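Local coordinates for protein putative polyketide synthase (Brevibacillus brevis, PDB 6HP2) that acts, through this O-methyltransferase domain of a trans-AT polyketide synthase, which binds S-adenosyl-L-homocysteine, probably in bacillaene biosynthesis, at residues Q85-K90 and T195-D200; R95-L100 and L163-V168; E230-I235 and T300-W305; I235-D240 and L288-K293. All blocks are in the same frame, centred on the assembly; numbering follows the deposited sequence.

Contact 1: residues Q85-K90 and T195-D200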
# COMPACT_ATOMS: atom_id res chain seq x y z
N GLN A 85 1.85 -10.29 -0.81
CA GLN A 85 2.89 -11.30 -0.68
C GLN A 85 4.16 -10.86 -1.40
O GLN A 85 5.28 -11.06 -0.90
CB GLN A 85 2.46 -12.67 -1.23
CG GLN A 85 1.33 -13.34 -0.41
CD GLN A 85 0.84 -14.59 -1.05
OE1 GLN A 85 0.91 -14.73 -2.26
NE2 GLN A 85 0.33 -15.53 -0.24
N VAL A 86 4.01 -10.27 -2.58
CA VAL A 86 5.19 -9.77 -3.30
C VAL A 86 5.82 -8.65 -2.49
O VAL A 86 7.03 -8.55 -2.40
CB VAL A 86 4.84 -9.32 -4.73
CG1 VAL A 86 6.10 -8.71 -5.47
CG2 VAL A 86 4.36 -10.57 -5.55
N LEU A 87 5.02 -7.81 -1.87
CA LEU A 87 5.61 -6.70 -1.12
C LEU A 87 6.43 -7.20 0.06
O LEU A 87 7.50 -6.66 0.37
CB LEU A 87 4.48 -5.76 -0.59
CG LEU A 87 4.90 -4.54 0.24
CD1 LEU A 87 5.60 -3.54 -0.66
CD2 LEU A 87 3.64 -3.92 0.89
N PHE A 88 5.90 -8.21 0.77
CA PHE A 88 6.48 -8.69 2.01
C PHE A 88 7.52 -9.82 1.84
O PHE A 88 8.09 -10.28 2.84
CB PHE A 88 5.38 -9.15 2.96
CG PHE A 88 4.60 -7.99 3.65
CD1 PHE A 88 5.12 -7.34 4.75
CD2 PHE A 88 3.34 -7.63 3.21
CE1 PHE A 88 4.46 -6.34 5.37
CE2 PHE A 88 2.64 -6.61 3.82
CZ PHE A 88 3.20 -5.95 4.91
N CYS A 89 7.76 -10.30 0.64
CA CYS A 89 8.40 -11.62 0.50
C CYS A 89 9.92 -11.63 0.69
O CYS A 89 10.53 -12.72 0.60
CB CYS A 89 8.08 -12.25 -0.85
SG CYS A 89 8.96 -11.51 -2.25
N LYS A 90 10.54 -10.47 0.99
CA LYS A 90 11.96 -10.41 1.33
C LYS A 90 12.18 -10.21 2.83
O LYS A 90 13.30 -10.11 3.26
CB LYS A 90 12.70 -9.28 0.58
CG LYS A 90 12.63 -9.41 -0.93
CD LYS A 90 13.37 -10.60 -1.45
CE LYS A 90 13.29 -10.68 -3.01
NZ LYS A 90 13.89 -9.52 -3.69
N THR A 195 13.01 -1.92 7.68
CA THR A 195 12.50 -1.76 6.33
C THR A 195 11.23 -0.94 6.34
O THR A 195 10.41 -1.05 7.26
CB THR A 195 12.22 -3.17 5.74
OG1 THR A 195 13.42 -3.95 5.81
CG2 THR A 195 11.85 -3.09 4.30
N VAL A 196 11.12 -0.10 5.33
CA VAL A 196 9.88 0.56 4.99
C VAL A 196 9.31 -0.10 3.73
O VAL A 196 9.98 -0.16 2.70
CB VAL A 196 10.06 2.07 4.81
CG1 VAL A 196 8.64 2.72 4.62
CG2 VAL A 196 10.81 2.62 5.95
N LEU A 197 8.04 -0.51 3.80
CA LEU A 197 7.33 -1.09 2.67
C LEU A 197 6.15 -0.20 2.30
O LEU A 197 5.22 0.01 3.11
CB LEU A 197 6.90 -2.51 3.00
CG LEU A 197 7.96 -3.50 3.35
CD1 LEU A 197 7.37 -4.82 3.92
CD2 LEU A 197 8.81 -3.80 2.15
N LEU A 198 6.17 0.28 1.08
CA LEU A 198 5.10 1.10 0.56
C LEU A 198 4.50 0.51 -0.71
O LEU A 198 5.19 -0.13 -1.51
CB LEU A 198 5.60 2.48 0.22
CG LEU A 198 6.36 3.23 1.24
CD1 LEU A 198 6.85 4.55 0.56
CD2 LEU A 198 5.55 3.56 2.43
N ILE A 199 3.21 0.79 -0.88
CA ILE A 199 2.53 0.68 -2.16
C ILE A 199 2.02 2.07 -2.42
O ILE A 199 1.19 2.57 -1.65
CB ILE A 199 1.39 -0.35 -2.17
CG1 ILE A 199 1.93 -1.77 -1.87
CG2 ILE A 199 0.67 -0.34 -3.52
CD1 ILE A 199 0.96 -2.86 -2.10
N ASP A 200 2.46 2.69 -3.53
CA ASP A 200 2.21 4.11 -3.71
C ASP A 200 2.37 4.48 -5.18
O ASP A 200 2.82 3.69 -6.03
CB ASP A 200 3.14 4.94 -2.84
CG ASP A 200 2.43 6.05 -2.12
OD1 ASP A 200 1.58 6.71 -2.73
OD2 ASP A 200 2.77 6.30 -0.92

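Contact 2: residues R95-L100 and L163-V168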
# COMPACT_ATOMS: atom_id res chain seq x y z
N ARG A 95 12.94 -12.12 12.71
CA ARG A 95 13.77 -11.05 13.24
C ARG A 95 12.95 -9.84 13.71
O ARG A 95 13.39 -9.08 14.57
CB ARG A 95 14.76 -10.58 12.15
CG ARG A 95 15.70 -9.48 12.56
CD ARG A 95 16.68 -9.99 13.58
NE ARG A 95 17.79 -10.70 12.96
CZ ARG A 95 18.75 -11.33 13.64
NH1 ARG A 95 18.72 -11.37 14.96
NH2 ARG A 95 19.73 -11.93 12.99
N VAL A 96 11.79 -9.63 13.13
CA VAL A 96 10.97 -8.47 13.46
C VAL A 96 10.35 -8.64 14.85
O VAL A 96 9.84 -9.71 15.21
CB VAL A 96 9.90 -8.31 12.38
CG1 VAL A 96 8.87 -7.23 12.78
CG2 VAL A 96 10.55 -7.95 11.02
N GLN A 97 10.40 -7.57 15.64
CA GLN A 97 9.66 -7.52 16.89
C GLN A 97 8.50 -6.54 16.88
O GLN A 97 7.53 -6.76 17.63
CB GLN A 97 10.58 -7.14 18.06
CG GLN A 97 11.82 -8.01 18.15
CD GLN A 97 11.68 -9.08 19.21
OE1 GLN A 97 10.79 -9.94 19.12
NE2 GLN A 97 12.52 -9.02 20.22
N LYS A 98 8.56 -5.47 16.07
CA LYS A 98 7.60 -4.38 16.12
C LYS A 98 7.36 -3.87 14.70
O LYS A 98 8.29 -3.57 13.96
CB LYS A 98 8.07 -3.21 16.99
CG LYS A 98 8.09 -3.54 18.53
CD LYS A 98 8.62 -2.39 19.32
CE LYS A 98 8.42 -2.64 20.82
NZ LYS A 98 9.13 -1.64 21.66
N VAL A 99 6.10 -3.74 14.39
CA VAL A 99 5.62 -3.35 13.07
C VAL A 99 4.67 -2.18 13.25
O VAL A 99 3.81 -2.19 14.14
CB VAL A 99 4.90 -4.51 12.35
CG1 VAL A 99 4.27 -3.98 11.03
CG2 VAL A 99 5.91 -5.67 12.06
N LEU A 100 4.77 -1.22 12.34
CA LEU A 100 3.82 -0.11 12.25
C LEU A 100 3.19 -0.07 10.87
O LEU A 100 3.88 -0.17 9.84
CB LEU A 100 4.50 1.25 12.57
CG LEU A 100 3.79 2.55 12.20
CD1 LEU A 100 2.66 2.75 13.21
CD2 LEU A 100 4.74 3.73 12.20
N LEU A 163 9.63 2.48 18.28
CA LEU A 163 10.63 2.23 17.25
C LEU A 163 10.30 0.89 16.62
O LEU A 163 9.90 -0.04 17.32
CB LEU A 163 12.04 2.20 17.82
CG LEU A 163 12.75 3.54 18.04
CD1 LEU A 163 13.19 4.13 16.71
CD2 LEU A 163 11.89 4.51 18.79
N TYR A 164 10.39 0.83 15.30
CA TYR A 164 9.87 -0.30 14.52
C TYR A 164 10.93 -0.94 13.63
O TYR A 164 11.76 -0.27 13.04
CB TYR A 164 8.66 0.11 13.66
CG TYR A 164 7.58 0.74 14.50
CD1 TYR A 164 6.67 -0.05 15.19
CD2 TYR A 164 7.51 2.14 14.67
CE1 TYR A 164 5.69 0.53 15.99
CE2 TYR A 164 6.48 2.72 15.47
CZ TYR A 164 5.61 1.92 16.12
OH TYR A 164 4.65 2.51 16.94
N ASP A 165 10.84 -2.26 13.49
CA ASP A 165 11.66 -2.98 12.54
C ASP A 165 11.07 -2.92 11.14
O ASP A 165 11.79 -3.07 10.15
CB ASP A 165 11.79 -4.42 13.01
CG ASP A 165 12.26 -4.50 14.43
OD1 ASP A 165 13.35 -3.93 14.70
OD2 ASP A 165 11.50 -5.07 15.29
N MET A 166 9.76 -2.75 11.03
CA MET A 166 9.11 -2.67 9.74
C MET A 166 8.02 -1.63 9.80
O MET A 166 7.24 -1.61 10.77
CB MET A 166 8.55 -4.04 9.38
CG MET A 166 7.89 -4.10 8.00
SD MET A 166 7.13 -5.74 7.75
CE MET A 166 8.57 -6.75 7.74
N ILE A 167 7.98 -0.74 8.79
CA ILE A 167 6.96 0.28 8.70
C ILE A 167 6.28 0.13 7.34
O ILE A 167 6.95 0.04 6.30
CB ILE A 167 7.56 1.69 8.88
CG1 ILE A 167 8.15 1.83 10.24
CG2 ILE A 167 6.49 2.77 8.61
CD1 ILE A 167 8.76 3.19 10.64
N VAL A 168 4.94 0.08 7.35
CA VAL A 168 4.17 -0.34 6.21
C VAL A 168 3.21 0.78 5.85
O VAL A 168 2.48 1.28 6.73
CB VAL A 168 3.42 -1.66 6.51
CG1 VAL A 168 2.52 -2.01 5.32
CG2 VAL A 168 4.38 -2.74 6.78

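Contact 3: residues E230-I235 and T300-W305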
# COMPACT_ATOMS: atom_id res chain seq x y z
N GLU A 230 16.29 12.71 1.55
CA GLU A 230 16.32 13.73 2.61
C GLU A 230 16.09 13.09 3.97
O GLU A 230 16.63 13.57 4.98
CB GLU A 230 15.25 14.80 2.37
CG GLU A 230 15.24 15.85 3.44
CD GLU A 230 16.45 16.76 3.34
OE1 GLU A 230 16.96 16.95 2.21
OE2 GLU A 230 16.91 17.26 4.40
N HIS A 231 15.31 12.01 4.03
CA HIS A 231 15.08 11.33 5.30
C HIS A 231 15.87 10.02 5.43
O HIS A 231 15.40 9.09 6.07
CB HIS A 231 13.58 11.13 5.46
CG HIS A 231 12.85 12.44 5.47
ND1 HIS A 231 12.80 13.24 6.60
CD2 HIS A 231 12.31 13.17 4.47
CE1 HIS A 231 12.19 14.37 6.29
NE2 HIS A 231 11.86 14.34 5.02
N GLN A 232 17.06 9.98 4.85
CA GLN A 232 18.02 8.89 5.04
C GLN A 232 17.57 7.58 4.41
O GLN A 232 18.10 6.51 4.72
CB GLN A 232 18.31 8.68 6.53
CG GLN A 232 18.95 9.88 7.26
CD GLN A 232 17.94 10.94 7.64
OE1 GLN A 232 16.93 10.66 8.29
NE2 GLN A 232 18.21 12.18 7.24
N LEU A 233 16.62 7.60 3.51
CA LEU A 233 16.12 6.36 2.95
C LEU A 233 16.62 6.12 1.53
O LEU A 233 16.72 7.04 0.72
CB LEU A 233 14.59 6.36 2.98
CG LEU A 233 13.98 6.41 4.35
CD1 LEU A 233 12.43 6.72 4.30
CD2 LEU A 233 14.17 5.12 5.14
N VAL A 234 16.83 4.86 1.20
CA VAL A 234 17.16 4.47 -0.14
C VAL A 234 16.29 3.32 -0.55
O VAL A 234 15.84 2.53 0.28
CB VAL A 234 18.67 4.08 -0.27
CG1 VAL A 234 19.48 5.32 -0.02
CG2 VAL A 234 19.02 3.00 0.73
N ILE A 235 16.14 3.21 -1.86
CA ILE A 235 15.34 2.18 -2.48
C ILE A 235 16.16 0.93 -2.61
O ILE A 235 17.13 0.89 -3.36
CB ILE A 235 14.83 2.64 -3.84
CG1 ILE A 235 13.91 3.83 -3.67
CG2 ILE A 235 14.18 1.45 -4.55
CD1 ILE A 235 13.67 4.60 -5.02
N THR A 300 23.82 13.15 -1.46
CA THR A 300 24.01 13.04 -2.91
C THR A 300 24.07 11.58 -3.34
O THR A 300 23.51 11.22 -4.38
CB THR A 300 25.25 13.81 -3.33
OG1 THR A 300 25.11 15.16 -2.87
CG2 THR A 300 25.41 13.79 -4.84
N LYS A 301 24.73 10.74 -2.56
CA LYS A 301 24.84 9.33 -2.91
C LYS A 301 23.52 8.61 -2.71
O LYS A 301 23.18 7.68 -3.47
CB LYS A 301 25.93 8.67 -2.06
CG LYS A 301 27.37 8.98 -2.53
CD LYS A 301 27.65 8.37 -3.90
CE LYS A 301 29.12 8.34 -4.23
NZ LYS A 301 29.71 9.70 -4.27
N ARG A 302 22.75 9.02 -1.72
CA ARG A 302 21.40 8.48 -1.60
C ARG A 302 20.56 8.84 -2.82
O ARG A 302 19.78 8.00 -3.32
CB ARG A 302 20.74 8.97 -0.32
CG ARG A 302 21.43 8.44 0.95
CD ARG A 302 20.58 8.59 2.21
NE ARG A 302 20.35 9.95 2.63
CZ ARG A 302 21.05 10.57 3.57
NH1 ARG A 302 22.03 9.95 4.22
NH2 ARG A 302 20.76 11.82 3.88
N CYS A 303 20.70 10.07 -3.31
CA CYS A 303 19.96 10.49 -4.52
C CYS A 303 20.37 9.67 -5.73
O CYS A 303 19.53 9.21 -6.49
CB CYS A 303 20.20 11.97 -4.81
SG CYS A 303 19.27 13.01 -3.68
N GLU A 304 21.68 9.46 -5.90
CA GLU A 304 22.16 8.72 -7.05
C GLU A 304 21.71 7.28 -6.98
O GLU A 304 21.32 6.69 -8.00
CB GLU A 304 23.70 8.82 -7.15
CG GLU A 304 24.12 10.26 -7.37
CD GLU A 304 25.63 10.43 -7.43
OE1 GLU A 304 26.07 11.45 -8.03
OE2 GLU A 304 26.35 9.55 -6.89
N TRP A 305 21.70 6.70 -5.78
CA TRP A 305 21.19 5.34 -5.65
C TRP A 305 19.71 5.27 -6.02
O TRP A 305 19.27 4.41 -6.79
CB TRP A 305 21.40 4.87 -4.22
CG TRP A 305 21.02 3.45 -4.01
CD1 TRP A 305 19.81 2.97 -3.67
CD2 TRP A 305 21.89 2.31 -4.20
NE1 TRP A 305 19.87 1.60 -3.59
CE2 TRP A 305 21.13 1.17 -3.92
CE3 TRP A 305 23.23 2.16 -4.59
CZ2 TRP A 305 21.67 -0.13 -4.00
CZ3 TRP A 305 23.76 0.88 -4.66
CH2 TRP A 305 22.99 -0.25 -4.37

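Contact 4: residues I235-D240 and L288-K293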
# COMPACT_ATOMS: atom_id res chain seq x y z
N ILE A 235 16.14 3.21 -1.86
CA ILE A 235 15.34 2.18 -2.48
C ILE A 235 16.16 0.93 -2.61
O ILE A 235 17.13 0.89 -3.36
CB ILE A 235 14.83 2.64 -3.84
CG1 ILE A 235 13.91 3.83 -3.67
CG2 ILE A 235 14.18 1.45 -4.55
CD1 ILE A 235 13.67 4.60 -5.02
N ASP A 236 15.72 -0.14 -1.93
CA ASP A 236 16.36 -1.43 -2.12
C ASP A 236 15.77 -2.14 -3.33
O ASP A 236 16.48 -2.84 -4.08
CB ASP A 236 16.21 -2.28 -0.84
CG ASP A 236 17.03 -3.56 -0.90
OD1 ASP A 236 18.25 -3.47 -1.15
OD2 ASP A 236 16.45 -4.64 -0.73
N GLU A 237 14.45 -1.99 -3.52
CA GLU A 237 13.72 -2.62 -4.59
C GLU A 237 12.51 -1.76 -4.91
O GLU A 237 11.85 -1.21 -4.00
CB GLU A 237 13.29 -4.03 -4.19
CG GLU A 237 12.76 -4.86 -5.33
CD GLU A 237 12.66 -6.36 -5.01
OE1 GLU A 237 13.13 -6.76 -3.94
OE2 GLU A 237 12.11 -7.12 -5.82
N ILE A 238 12.27 -1.56 -6.20
CA ILE A 238 11.07 -0.83 -6.67
C ILE A 238 10.46 -1.67 -7.78
O ILE A 238 11.17 -2.10 -8.71
CB ILE A 238 11.39 0.60 -7.14
CG1 ILE A 238 10.19 1.34 -7.72
CG2 ILE A 238 12.56 0.59 -8.20
CD1 ILE A 238 9.26 1.87 -6.70
N ILE A 239 9.17 -1.99 -7.66
CA ILE A 239 8.51 -2.85 -8.59
C ILE A 239 7.34 -2.12 -9.24
O ILE A 239 6.52 -1.57 -8.53
CB ILE A 239 7.97 -4.08 -7.85
CG1 ILE A 239 9.13 -4.92 -7.29
CG2 ILE A 239 7.11 -4.90 -8.77
CD1 ILE A 239 8.70 -5.94 -6.26
N ASP A 240 7.23 -2.15 -10.56
CA ASP A 240 6.15 -1.44 -11.22
C ASP A 240 4.97 -2.37 -11.53
O ASP A 240 5.13 -3.35 -12.26
CB ASP A 240 6.66 -0.81 -12.52
CG ASP A 240 5.62 0.06 -13.20
OD1 ASP A 240 4.53 0.22 -12.63
OD2 ASP A 240 5.91 0.57 -14.30
N LEU A 288 5.46 -0.89 -5.91
CA LEU A 288 5.76 -1.45 -4.61
C LEU A 288 7.18 -0.97 -4.25
O LEU A 288 8.12 -1.22 -5.00
CB LEU A 288 5.73 -2.98 -4.62
CG LEU A 288 4.65 -3.69 -5.43
CD1 LEU A 288 4.84 -5.20 -5.34
CD2 LEU A 288 3.26 -3.29 -4.95
N PHE A 289 7.34 -0.29 -3.12
CA PHE A 289 8.63 0.22 -2.67
C PHE A 289 9.16 -0.60 -1.49
O PHE A 289 8.44 -0.77 -0.50
CB PHE A 289 8.57 1.67 -2.15
CG PHE A 289 8.08 2.69 -3.12
CD1 PHE A 289 6.80 2.66 -3.61
CD2 PHE A 289 8.87 3.76 -3.43
CE1 PHE A 289 6.34 3.66 -4.44
CE2 PHE A 289 8.43 4.76 -4.31
CZ PHE A 289 7.17 4.70 -4.81
N LYS A 290 10.43 -0.99 -1.55
CA LYS A 290 11.14 -1.58 -0.40
C LYS A 290 12.33 -0.68 -0.09
O LYS A 290 13.30 -0.57 -0.89
CB LYS A 290 11.56 -3.01 -0.68
CG LYS A 290 10.47 -3.78 -1.37
CD LYS A 290 10.76 -5.31 -1.34
CE LYS A 290 9.60 -6.04 -1.97
NZ LYS A 290 9.75 -7.51 -1.89
N LEU A 291 12.27 -0.03 1.07
CA LEU A 291 13.26 0.97 1.45
C LEU A 291 14.05 0.51 2.67
O LEU A 291 13.51 -0.15 3.58
CB LEU A 291 12.59 2.33 1.79
CG LEU A 291 11.47 2.79 0.85
CD1 LEU A 291 10.77 4.03 1.40
CD2 LEU A 291 12.03 3.11 -0.52
N LYS A 292 15.28 0.99 2.74
CA LYS A 292 16.20 0.77 3.84
C LYS A 292 16.72 2.12 4.27
O LYS A 292 16.73 3.08 3.48
CB LYS A 292 17.36 -0.17 3.42
CG LYS A 292 16.92 -1.54 2.99
CD LYS A 292 16.41 -2.39 4.15
CE LYS A 292 15.90 -3.74 3.68
NZ LYS A 292 15.88 -4.76 4.78
N LYS A 293 17.27 2.17 5.48
CA LYS A 293 17.93 3.37 5.98
C LYS A 293 19.41 3.36 5.63
O LYS A 293 20.10 2.35 5.79
CB LYS A 293 17.78 3.48 7.48
CG LYS A 293 17.40 4.83 8.02
CD LYS A 293 16.96 4.67 9.50
CE LYS A 293 16.66 6.02 10.16
NZ LYS A 293 16.40 5.85 11.62
O HOH W 1 10.80 -8.71 -4.27

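Contact 1: residues Q85-K90 and T195-D200
Segment 85-90, from helix 70-88, lies on strand 194-203, and the two backbones come closest at L87 and L197, whose CA atoms are 7.0 Å apart. L87 and L197 carry most of the contact. With its CG anti to the backbone N (chi1 179°), the fork of L87 reaches the strand and spreads over it: CD1 goes to the backbone O of L198 at 3.5 Å, while CD2, the other branch, meets CG1 of I199 at 3.9 Å. The L87 and L197 side chains slide past each other in opposite directions, and CD2 of L197 ends 3.6 Å from the backbone O of L87. The other methyl of L197, CD1, sits obliquely against the F88 ring, 3.5 Å from CD1 of F88. No hydrogen bond joins the two segments, which meet through buried, mostly apolar groups. Helix 70-88 thus covers one side of the sheet: L87 also touches I170 and F88 touches V168 on strand 164-170, V86 packs on L288 of strand 284-293, and Y331 meets the F88 ring edge-to-face.

Contact 2: residues R95-L100 and L163-V168
L100 lies across one face of the Y164 ring, with CB almost exactly over its centre, 3.5 Å from the centroid and 4° off the ring normal: a CH-pi contact. CG of L100 stands anti to the backbone N (chi1 165°), and from there CD2 leans over the CE2 side of the same ring, 3.8 Å from CE2 of Y164. The tyrosine OH is hydrogen-bonded to ND1 of H123, on strand 121-126 beyond strand 98-101. D165 points at the other segment, and its OD2 takes two backbone N-H groups, from Q97 at 2.8 Å and from K98 at 3.1 Å. Both donors come on the anti side of the carboxylate but from opposite faces of its plane, so one oxygen binds two successive N-H groups where the chain enters strand 98-101; OD1 is bound by N191. K98 lays its extended chain past the backbone O of L163, with CD 3.3 Å from that oxygen, and carries its ammonium group to D162. V99 and M166 stand next to each other on one face of the sheet, CG2 of V99 4.1 Å from CB of M166, and the M166 methyl bends back to V96. In the backbone, K98 O accepts from D165 N and weakly from M166 N, where the chain turns a corner at D165; beyond it, L100 N to M166 O and V168 N to L100 O set the parallel pairing. Adjacent parallel strands at the centre of a sheet in the order 3-2-1-4-5-7-6 are characteristic of the Rossmann-like class I methyltransferase fold.

Contact 3: residues E230-I235 and T300-W305
W305 has its CG anti to the backbone N (chi1 -175°), which swings the indole off the helix toward the strand, and R302, one turn earlier, bends at chi3 to bring its guanidinium over the turn that leads into that strand, at Q232. NE1 of W305 donates to the backbone O of I235 at 2.8 Å. The oxygen lies close to the indole plane at the ring edge, but NE1 sits above the carbonyl plane and away from a lone pair, and the bond is bent, 142° at the hydrogen. On the same side chain, CD1 of W305 rests 3.8 Å from CB of V234. V234 stands between the two helix residues. Its CG1 touches the aliphatic part of the arginine, 3.8 Å from CG of R302, and the two side chains cross at about a right angle. Further out, the R302 guanidinium lays one face on the backbone of Q232, with CA of Q232 3.5 Å from NE of R302 and offset toward the rim of the group. NE is hydrogen-bonded to the backbone O of A229 and NH1 to that of A294, so the guanidinium ties the end of helix 221-230 to the chain leaving strand 284-293. N306, next to W305, adds bonds to the backbone N of I235 and O of L233. Q232, at positive phi, is the C-prime residue of a Schellman motif that closes helix 221-230 and sends the chain into strand 233-240, on which helix 299-310 packs, the short axes of strand 233-235 and helix 300-305 lying 23° apart.

Contact 4: residues I235-D240 and L288-K293
I238 sets its CD1 squarely over one face of the F289 ring, 3.7 Å from the centroid and 7° off the normal, in a CH-pi contact between two side chains that point the same way. On that same face of the sheet, CG1 of I235 meets CD2 of L291 at 3.7 Å. The opposite face has I239 against L288, their CD1 atoms 4.0 Å apart where the two side chains cross at a slant. The strands run antiparallel: I239 and L288 exchange a pair of backbone hydrogen bonds, and K290 N donates to E237 O at 2.8 Å. At D236 the register slips by one residue. D236 N and E237 N both donate to K290 O, the first at 2.7 Å and nearly in line with the carbonyl, the second on a lone pair in its plane; this is a classic beta bulge. At the polar edge, with CG of E237 anti to the backbone N (chi1 -168°), its extended chain runs beside that of K290. Their charged ends stop short of a salt bridge, and a water joins them, donating to OE2 of E237 at 2.6 Å and accepting from NZ of K290 at 2.9 Å. Each has direct partners too: E237 makes salt bridges with K90 and R314, while NZ of K290 bonds to V86 O of helix 70-88. Strand 284-293 has strand 194-203 on its other side, with L288 packed against V86 and L87 of helix 70-88; F289 meets W224, and I238 packs on K309 and L310 of helix 299-310.

All four contacts reach one mixed sheet. Contact 2 pairs strands 98-101 and 164-170; strand 194-203 of contact 1 comes next, followed by 284-293 and 233-240 of contact 4, and contact 3 packs helix 299-310 on the last of these. The centres of contacts 1 and 4 are about 8 Å apart, those of contacts 2 and 3 about 21 Å. L198 O of contact 1 probably accepts from F289 N of contact 4, and I167 of contact 2 likewise pairs with T195 and L197. Along the chain, contact 1 encloses contact 2, and contact 3 later encloses contact 4, with which it shares I235. The sheet joins strands 98-101 and 164-170, near the S-adenosyl-L-homocysteine site, to the C-terminal strands 233-240 and 284-293.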